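Local coordinates for protein mevalonate 3-kinase (Thermoplasma acidophilum, PDB 4RKS) that phosphorylates the 3-hydroxyl of (R)-mevalonate with ATP, in an isoprenoid pathway of extreme acidophiles that passes through mevalonate 3-phosphate, at residues Y22-Y30 against V328-E337; P31-G39 against I292-Y300. All coordinates share one frame; numbering follows the deposited sequence.

Contact 1 of 2, residues Y22-Y30 against V328-E337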
loop_
_atom_site.group_PDB
_atom_site.type_symbol
_atom_site.label_atom_id
_atom_site.label_comp_id
_atom_site.label_asym_id
_atom_site.label_seq_id
_atom_site.Cartn_x
_atom_site.Cartn_y
_atom_site.Cartn_z
ATOM N N TYR A 22 13.671 -27.492 6.917
ATOM C CA TYR A 22 13.092 -26.634 7.951
ATOM C C TYR A 22 11.598 -26.902 8.093
ATOM O O TYR A 22 11.031 -27.680 7.326
ATOM C CB TYR A 22 13.329 -25.154 7.624
ATOM C CG TYR A 22 14.792 -24.766 7.531
ATOM C CD1 TYR A 22 15.492 -24.352 8.658
ATOM C CD2 TYR A 22 15.473 -24.818 6.317
ATOM C CE1 TYR A 22 16.836 -23.999 8.580
ATOM C CE2 TYR A 22 16.815 -24.464 6.231
ATOM C CZ TYR A 22 17.488 -24.053 7.368
ATOM O OH TYR A 22 18.819 -23.698 7.295
ATOM N N ARG A 23 10.959 -26.252 9.064
ATOM C CA ARG A 23 9.521 -26.432 9.285
ATOM C C ARG A 23 8.699 -25.179 8.983
ATOM O O ARG A 23 7.543 -25.281 8.605
ATOM C CB ARG A 23 9.271 -26.875 10.723
ATOM C CG ARG A 23 9.855 -28.245 11.015
ATOM C CD ARG A 23 10.105 -28.439 12.502
ATOM N NE ARG A 23 10.595 -29.787 12.781
ATOM C CZ ARG A 23 9.824 -30.795 13.175
ATOM N NH1 ARG A 23 8.523 -30.611 13.356
ATOM N NH2 ARG A 23 10.359 -31.986 13.401
ATOM N N SER A 24 9.299 -23.999 9.137
ATOM C CA SER A 24 8.567 -22.755 8.951
ATOM C C SER A 24 9.476 -21.560 8.698
ATOM O O SER A 24 10.674 -21.598 8.975
ATOM C CB SER A 24 7.712 -22.460 10.179
ATOM O OG SER A 24 8.534 -21.971 11.227
ATOM N N ILE A 25 8.894 -20.488 8.181
ATOM C CA ILE A 25 9.619 -19.228 8.061
ATOM C C ILE A 25 8.662 -18.078 8.330
ATOM O O ILE A 25 7.498 -18.131 7.956
ATOM C CB ILE A 25 10.290 -19.053 6.666
ATOM C CG1 ILE A 25 11.196 -17.818 6.658
ATOM C CG2 ILE A 25 9.253 -18.973 5.548
ATOM C CD1 ILE A 25 12.088 -17.705 5.429
ATOM N N GLY A 26 9.154 -17.049 9.010
ATOM C CA GLY A 26 8.365 -15.868 9.273
ATOM C C GLY A 26 8.841 -14.659 8.494
ATOM O O GLY A 26 10.002 -14.584 8.078
ATOM N N SER A 27 7.947 -13.702 8.296
ATOM C CA SER A 27 8.306 -12.468 7.591
ATOM C C SER A 27 7.441 -11.316 8.075
ATOM O O SER A 27 6.478 -11.535 8.799
ATOM C CB SER A 27 8.164 -12.648 6.080
ATOM O OG SER A 27 6.847 -13.051 5.748
ATOM N N THR A 28 7.783 -10.097 7.658
ATOM C CA THR A 28 7.103 -8.871 8.095
ATOM C C THR A 28 7.074 -7.857 6.935
ATOM O O THR A 28 8.074 -7.678 6.267
ATOM C CB THR A 28 7.829 -8.232 9.327
ATOM O OG1 THR A 28 7.800 -9.143 10.433
ATOM C CG2 THR A 28 7.183 -6.881 9.755
ATOM N N ALA A 29 5.943 -7.203 6.686
ATOM C CA ALA A 29 5.936 -6.056 5.764
ATOM C C ALA A 29 5.083 -4.925 6.341
ATOM O O ALA A 29 4.365 -5.121 7.341
ATOM C CB ALA A 29 5.437 -6.466 4.385
ATOM N N TYR A 30 5.156 -3.752 5.709
ATOM C CA TYR A 30 4.485 -2.540 6.186
ATOM C C TYR A 30 3.420 -2.080 5.203
ATOM O O TYR A 30 3.592 -2.239 3.994
ATOM C CB TYR A 30 5.534 -1.429 6.432
ATOM C CG TYR A 30 6.562 -1.929 7.402
ATOM C CD1 TYR A 30 6.251 -2.042 8.753
ATOM C CD2 TYR A 30 7.803 -2.376 6.969
ATOM C CE1 TYR A 30 7.159 -2.538 9.648
ATOM C CE2 TYR A 30 8.729 -2.891 7.863
ATOM C CZ TYR A 30 8.392 -2.966 9.205
ATOM O OH TYR A 30 9.276 -3.475 10.114
ATOM N N VAL A 328 8.776 4.040 5.758
ATOM C CA VAL A 328 9.692 2.956 6.117
ATOM C C VAL A 328 10.096 2.108 4.892
ATOM O O VAL A 328 9.729 2.436 3.750
ATOM C CB VAL A 328 9.089 2.050 7.217
ATOM C CG1 VAL A 328 8.796 2.874 8.489
ATOM C CG2 VAL A 328 7.814 1.352 6.729
ATOM N N GLY A 329 10.853 1.032 5.139
ATOM C CA GLY A 329 11.446 0.213 4.080
ATOM C C GLY A 329 10.587 -0.974 3.646
ATOM O O GLY A 329 9.399 -1.040 3.974
ATOM N N GLY A 330 11.193 -1.923 2.925
ATOM C CA GLY A 330 10.457 -3.036 2.326
ATOM C C GLY A 330 10.281 -4.259 3.222
ATOM O O GLY A 330 10.709 -4.257 4.371
ATOM N N ALA A 331 9.621 -5.293 2.699
ATOM C CA ALA A 331 9.322 -6.508 3.463
ATOM C C ALA A 331 10.599 -7.244 3.838
ATOM O O ALA A 331 11.608 -7.132 3.138
ATOM C CB ALA A 331 8.406 -7.420 2.649
ATOM N N TRP A 332 10.578 -8.005 4.933
ATOM C CA TRP A 332 11.806 -8.701 5.343
ATOM C C TRP A 332 11.518 -10.033 6.018
ATOM O O TRP A 332 10.439 -10.255 6.541
ATOM C CB TRP A 332 12.663 -7.806 6.259
ATOM C CG TRP A 332 11.937 -7.236 7.466
ATOM C CD1 TRP A 332 11.143 -6.125 7.499
ATOM C CD2 TRP A 332 11.982 -7.736 8.807
ATOM N NE1 TRP A 332 10.680 -5.909 8.784
ATOM C CE2 TRP A 332 11.190 -6.882 9.603
ATOM C CE3 TRP A 332 12.626 -8.821 9.414
ATOM C CZ2 TRP A 332 11.004 -7.092 10.972
ATOM C CZ3 TRP A 332 12.454 -9.020 10.770
ATOM C CH2 TRP A 332 11.643 -8.161 11.536
ATOM N N HIS A 333 12.489 -10.932 6.004
ATOM C CA HIS A 333 12.233 -12.259 6.543
ATOM C C HIS A 333 13.083 -12.579 7.767
ATOM O O HIS A 333 14.125 -11.952 8.023
ATOM C CB HIS A 333 12.460 -13.322 5.452
ATOM C CG HIS A 333 13.903 -13.598 5.171
ATOM N ND1 HIS A 333 14.621 -14.572 5.832
ATOM C CD2 HIS A 333 14.766 -13.026 4.298
ATOM C CE1 HIS A 333 15.865 -14.578 5.390
ATOM N NE2 HIS A 333 15.982 -13.644 4.462
ATOM N N ARG A 334 12.629 -13.567 8.530
ATOM C CA ARG A 334 13.416 -14.122 9.630
ATOM C C ARG A 334 14.077 -15.419 9.180
ATOM O O ARG A 334 13.654 -16.025 8.192
ATOM C CB ARG A 334 12.530 -14.372 10.851
ATOM C CG ARG A 334 11.881 -13.115 11.392
ATOM C CD ARG A 334 10.759 -13.467 12.352
ATOM N NE ARG A 334 10.026 -12.285 12.790
ATOM C CZ ARG A 334 10.470 -11.439 13.716
ATOM N NH1 ARG A 334 11.649 -11.642 14.290
ATOM N NH2 ARG A 334 9.739 -10.390 14.061
ATOM N N ARG A 335 15.125 -15.833 9.880
ATOM C CA ARG A 335 15.744 -17.128 9.614
ATOM C C ARG A 335 14.708 -18.239 9.811
ATOM O O ARG A 335 13.966 -18.219 10.792
ATOM C CB ARG A 335 16.950 -17.356 10.530
ATOM C CG ARG A 335 18.068 -16.314 10.381
ATOM C CD ARG A 335 19.255 -16.565 11.318
ATOM N NE ARG A 335 18.972 -16.187 12.705
ATOM C CZ ARG A 335 19.067 -14.948 13.187
ATOM N NH1 ARG A 335 18.789 -14.709 14.462
ATOM N NH2 ARG A 335 19.433 -13.944 12.396
ATOM N N PRO A 336 14.646 -19.197 8.871
ATOM C CA PRO A 336 13.730 -20.345 8.937
ATOM C C PRO A 336 13.935 -21.136 10.229
ATOM O O PRO A 336 15.057 -21.164 10.731
ATOM C CB PRO A 336 14.122 -21.194 7.720
ATOM C CG PRO A 336 14.877 -20.286 6.836
ATOM C CD PRO A 336 15.515 -19.242 7.687
ATOM N N GLU A 337 12.869 -21.734 10.765
ATOM C CA GLU A 337 12.944 -22.530 11.985
ATOM C C GLU A 337 12.976 -24.021 11.650
ATOM O O GLU A 337 12.225 -24.481 10.790
ATOM C CB GLU A 337 11.759 -22.220 12.912
ATOM C CG GLU A 337 11.970 -20.983 13.756
ATOM C CD GLU A 337 10.771 -20.609 14.606
ATOM O OE1 GLU A 337 9.735 -21.333 14.599
ATOM O OE2 GLU A 337 10.867 -19.561 15.284
HETATM O O HOH W 1 8.291 -23.458 13.359
HETATM O O HOH W 2 11.435 -17.752 10.992
HETATM O O HOH W 3 8.066 -8.391 12.994
HETATM O O HOH W 4 7.209 -2.905 3.812
#
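Trp-332 lies flat against Thr-28, the two side chains running the same way, with Thr-28 CB over one indole face, 4.0 Å from the centroid of its five-membered ring. A beta-branched threonine suits this place because it sets carbon on the ring while OG1, beside the backbone N (chi1 -62°), reaches a water that Arg-334 NH2 also binds, weakly. The guanidinium of Arg-334 in turn has Trp-332 CH2 over one face. At the indole edge, nearly in the ring plane, Trp-332 NE1 donates to Tyr-30 OH (3.1 Å, 162°); the two rings meet rim to rim, and the Val-328 side chain crosses Tyr-30 at about a right angle, its CG2 3.6 Å from Tyr-30 CG.

In this GHMP kinase the C-terminal tail runs antiparallel along strand 24-34; residues 23-29 bond strand 66-73 on their other side. Thr-28 and Trp-332 form a hydrogen-bonded pair, and Arg-334 N bonds Gly-26 O at 2.9 Å. Further on, Arg-23 and Ser-24 both face Glu-337 in a classic beta bulge, with Arg-23 N to Glu-337 O at 2.8 Å. Here Pro-336 CB sits over one face of Tyr-22 (3.8 Å to the centroid), a CH-pi contact suited to a rigid proline. Ser-24 OG is hydrogen-bonded to Arg-70, and a water joins this same OG to Glu-337 OE1.

Contact 2 of 2, residues P31-G39 against I292-Y300; sequences PTIGVVLLG and IVTGGSNVY. With MEV ((R)-mevalonate), chain C.
Ile-33 and Gly-34, in the last part of strand 24-34, approach Ile-292 and Thr-294 without any hydrogen bond between the two backbones, the nearest CA atoms, of Gly-34 and Thr-294, being 6.3 Å apart. Residues 292-300 form the turn of a beta hairpin, whose strands 289-292 and 298-304 run antiparallel and in which Ile-292 and Tyr-300 pair by two backbone hydrogen bonds, while 31-39 turns a corner at Val-35, where Val-35 and Val-36 face Ala-54 in a classic beta bulge. In this GHMP kinase fold the contact joins the N-terminal and C-terminal family regions beside bound (R)-mevalonate.

Apolar groups, aliphatic and aromatic, fill the buried join. Ile-33 crosses Tyr-300 obliquely and lays CD1 over one face of its ring, 3.9 Å from the centroid and 23° off the normal. With CG1 beside the backbone N (chi1 -66°), CG2 stands anti to that N and turns to Ile-292 CG2 and Thr-294 CG2, both at 4.1 Å. A branched isoleucine can therefore serve the ring and the methyl groups at once. Ile-292 CG2 also covers Gly-34 O at 3.5 Å, a buried carbonyl with no polar partner in the model.

Closer to the substrate, Thr-294 directs its methyl group at Gly-34 N, and its CB faces mevalonate O7. Gly-34, without a side chain, brings its CA to 3.4 Å from mevalonate O3. Leu-37 spreads its two methyl groups: CD1 meets Val-293 O at 3.5 Å, whereas CD2 packs on Thr-294 CG2 and on mevalonate C5. Val-293 O is hydrogen-bonded by His-258, and Arg-163 NH2 hydrogen-bonds mevalonate too. A backbone N-H meets the carboxylate: Leu-38 N donates to mevalonate O4 over 2.8 Å, almost straight at 175°.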
loop_
_atom_site.group_PDB
_atom_site.type_symbol
_atom_site.label_atom_id
_atom_site.label_comp_id
_atom_site.label_asym_id
_atom_site.label_seq_id
_atom_site.Cartn_x
_atom_site.Cartn_y
_atom_site.Cartn_z
ATOM N N PRO A 31 2.321 -1.499 5.720
ATOM C CA PRO A 31 1.234 -1.009 4.869
ATOM C C PRO A 31 1.655 0.180 4.021
ATOM O O PRO A 31 2.747 0.741 4.162
ATOM C CB PRO A 31 0.142 -0.620 5.879
ATOM C CG PRO A 31 0.925 -0.217 7.103
ATOM C CD PRO A 31 2.098 -1.175 7.145
ATOM N N THR A 32 0.794 0.553 3.084
ATOM C CA THR A 32 1.188 1.543 2.104
ATOM C C THR A 32 0.132 2.635 1.922
ATOM O O THR A 32 -1.039 2.466 2.293
ATOM C CB THR A 32 1.483 0.878 0.730
ATOM O OG1 THR A 32 0.277 0.343 0.190
ATOM C CG2 THR A 32 2.483 -0.254 0.891
ATOM N N ILE A 33 0.587 3.761 1.379
ATOM C CA ILE A 33 -0.254 4.897 1.001
ATOM C C ILE A 33 0.039 5.257 -0.451
ATOM O O ILE A 33 1.206 5.432 -0.828
ATOM C CB ILE A 33 0.018 6.131 1.897
ATOM C CG1 ILE A 33 -0.409 5.855 3.338
ATOM C CG2 ILE A 33 -0.698 7.377 1.347
ATOM C CD1 ILE A 33 0.205 6.810 4.366
ATOM N N GLY A 34 -1.000 5.356 -1.271
ATOM C CA GLY A 34 -0.827 5.803 -2.646
ATOM C C GLY A 34 -0.376 7.261 -2.759
ATOM O O GLY A 34 -0.817 8.116 -2.001
ATOM N N VAL A 35 0.506 7.539 -3.714
ATOM C CA VAL A 35 0.975 8.901 -4.000
ATOM C C VAL A 35 0.505 9.360 -5.391
ATOM O O VAL A 35 0.083 10.511 -5.582
ATOM C CB VAL A 35 2.525 8.988 -3.879
ATOM C CG1 VAL A 35 3.068 10.238 -4.558
ATOM C CG2 VAL A 35 2.944 8.944 -2.406
ATOM N N VAL A 36 0.596 8.463 -6.363
ATOM C CA VAL A 36 -0.182 8.585 -7.605
ATOM C C VAL A 36 -1.163 7.432 -7.536
ATOM O O VAL A 36 -0.759 6.262 -7.485
ATOM C CB VAL A 36 0.692 8.526 -8.883
ATOM C CG1 VAL A 36 -0.183 8.527 -10.164
ATOM C CG2 VAL A 36 1.661 9.714 -8.913
ATOM N N LEU A 37 -2.445 7.770 -7.485
ATOM C CA LEU A 37 -3.456 6.864 -6.975
ATOM C C LEU A 37 -3.961 5.911 -8.037
ATOM O O LEU A 37 -4.315 6.341 -9.133
ATOM C CB LEU A 37 -4.621 7.671 -6.386
ATOM C CG LEU A 37 -4.211 8.555 -5.208
ATOM C CD1 LEU A 37 -5.363 9.458 -4.760
ATOM C CD2 LEU A 37 -3.728 7.673 -4.075
ATOM N N LEU A 38 -4.024 4.623 -7.697
ATOM C CA LEU A 38 -4.473 3.617 -8.654
ATOM C C LEU A 38 -5.993 3.455 -8.714
ATOM O O LEU A 38 -6.659 3.313 -7.692
ATOM C CB LEU A 38 -3.845 2.261 -8.331
ATOM C CG LEU A 38 -4.299 1.142 -9.268
ATOM C CD1 LEU A 38 -3.741 1.390 -10.662
ATOM C CD2 LEU A 38 -3.837 -0.202 -8.721
ATOM N N GLY A 39 -6.529 3.467 -9.928
ATOM C CA GLY A 39 -7.906 3.096 -10.152
ATOM C C GLY A 39 -8.001 2.278 -11.415
ATOM O O GLY A 39 -7.706 2.778 -12.510
ATOM N N ILE A 292 -3.219 13.717 1.472
ATOM C CA ILE A 292 -3.586 12.631 0.558
ATOM C C ILE A 292 -4.840 11.921 1.089
ATOM O O ILE A 292 -4.973 11.733 2.295
ATOM C CB ILE A 292 -2.437 11.598 0.415
ATOM C CG1 ILE A 292 -1.209 12.227 -0.244
ATOM C CG2 ILE A 292 -2.890 10.340 -0.368
ATOM C CD1 ILE A 292 0.041 11.381 -0.107
ATOM N N VAL A 293 -5.756 11.540 0.197
ATOM C CA VAL A 293 -6.850 10.634 0.546
ATOM C C VAL A 293 -6.821 9.467 -0.437
ATOM O O VAL A 293 -6.840 9.696 -1.641
ATOM C CB VAL A 293 -8.236 11.332 0.478
ATOM C CG1 VAL A 293 -9.356 10.352 0.812
ATOM C CG2 VAL A 293 -8.275 12.571 1.392
ATOM N N THR A 294 -6.762 8.231 0.054
ATOM C CA THR A 294 -6.749 7.082 -0.858
ATOM C C THR A 294 -8.167 6.513 -0.985
ATOM O O THR A 294 -9.046 7.194 -1.483
ATOM C CB THR A 294 -5.737 5.986 -0.401
ATOM O OG1 THR A 294 -6.078 5.503 0.910
ATOM C CG2 THR A 294 -4.326 6.563 -0.356
ATOM N N GLY A 295 -8.405 5.287 -0.532
ATOM C CA GLY A 295 -9.728 4.691 -0.683
ATOM C C GLY A 295 -10.548 4.655 0.598
ATOM O O GLY A 295 -11.764 4.558 0.562
ATOM N N GLY A 296 -9.875 4.730 1.738
ATOM C CA GLY A 296 -10.547 4.649 3.019
ATOM C C GLY A 296 -10.896 6.013 3.578
ATOM O O GLY A 296 -10.638 7.044 2.961
ATOM N N SER A 297 -11.498 6.022 4.756
ATOM C CA SER A 297 -11.943 7.272 5.362
ATOM C C SER A 297 -10.827 7.932 6.160
ATOM O O SER A 297 -11.018 8.327 7.308
ATOM C CB SER A 297 -13.158 7.015 6.257
ATOM O OG SER A 297 -14.185 6.387 5.513
ATOM N N ASN A 298 -9.657 8.051 5.544
ATOM C CA ASN A 298 -8.526 8.663 6.208
ATOM C C ASN A 298 -8.012 9.869 5.440
ATOM O O ASN A 298 -8.099 9.925 4.208
ATOM C CB ASN A 298 -7.413 7.635 6.406
ATOM C CG ASN A 298 -7.912 6.362 7.053
ATOM O OD1 ASN A 298 -8.244 6.354 8.233
ATOM N ND2 ASN A 298 -7.971 5.279 6.280
ATOM N N VAL A 299 -7.514 10.854 6.181
ATOM C CA VAL A 299 -6.806 11.976 5.584
ATOM C C VAL A 299 -5.373 11.965 6.082
ATOM O O VAL A 299 -5.117 12.116 7.288
ATOM C CB VAL A 299 -7.465 13.326 5.917
ATOM C CG1 VAL A 299 -6.629 14.475 5.355
ATOM C CG2 VAL A 299 -8.878 13.368 5.382
ATOM N N TYR A 300 -4.447 11.788 5.147
ATOM C CA TYR A 300 -3.021 11.666 5.449
ATOM C C TYR A 300 -2.316 12.989 5.208
ATOM O O TYR A 300 -2.306 13.481 4.089
ATOM C CB TYR A 300 -2.374 10.582 4.582
ATOM C CG TYR A 300 -2.952 9.205 4.750
ATOM C CD1 TYR A 300 -2.613 8.421 5.852
ATOM C CD2 TYR A 300 -3.803 8.664 3.788
ATOM C CE1 TYR A 300 -3.116 7.146 5.995
ATOM C CE2 TYR A 300 -4.313 7.393 3.928
ATOM C CZ TYR A 300 -3.964 6.641 5.032
ATOM O OH TYR A 300 -4.467 5.382 5.181
HETATM C C8 MEV C . -4.967 0.762 -4.463
HETATM O O8 MEV C . -5.228 -0.540 -4.953
HETATM C C2 MEV C . -6.278 1.517 -4.427
HETATM C C3 MEV C . -6.316 2.810 -3.630
HETATM O O7 MEV C . -5.779 2.668 -2.340
HETATM C C4 MEV C . -5.562 3.916 -4.348
HETATM C C5 MEV C . -4.066 3.898 -4.090
HETATM O O3 MEV C . -3.597 3.775 -2.919
HETATM O O4 MEV C . -3.280 3.981 -5.063
HETATM C C6 MEV C . -7.773 3.194 -3.500
#

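Both contacts use strand 24-34, and their first segments adjoin in sequence, yet their centres lie 26 Å apart. Contact 1, partly buried and well away from the chain centre, joins the two ends of the chain; backbone hydrogen bonds, aromatic rings, waters and charged side chains share the work there, as suits a border with solvent. Contact 2 is buried near the chain centre and nested within the loop that contact 1 closes. It has no hydrogen bond across its segments and relies on apolar packing, aliphatic and aromatic, with polar chemistry turned to the substrate. The chain thus passes from pairing with the tail to lining, at Gly-34 and just beyond the strand, the mevalonate pocket.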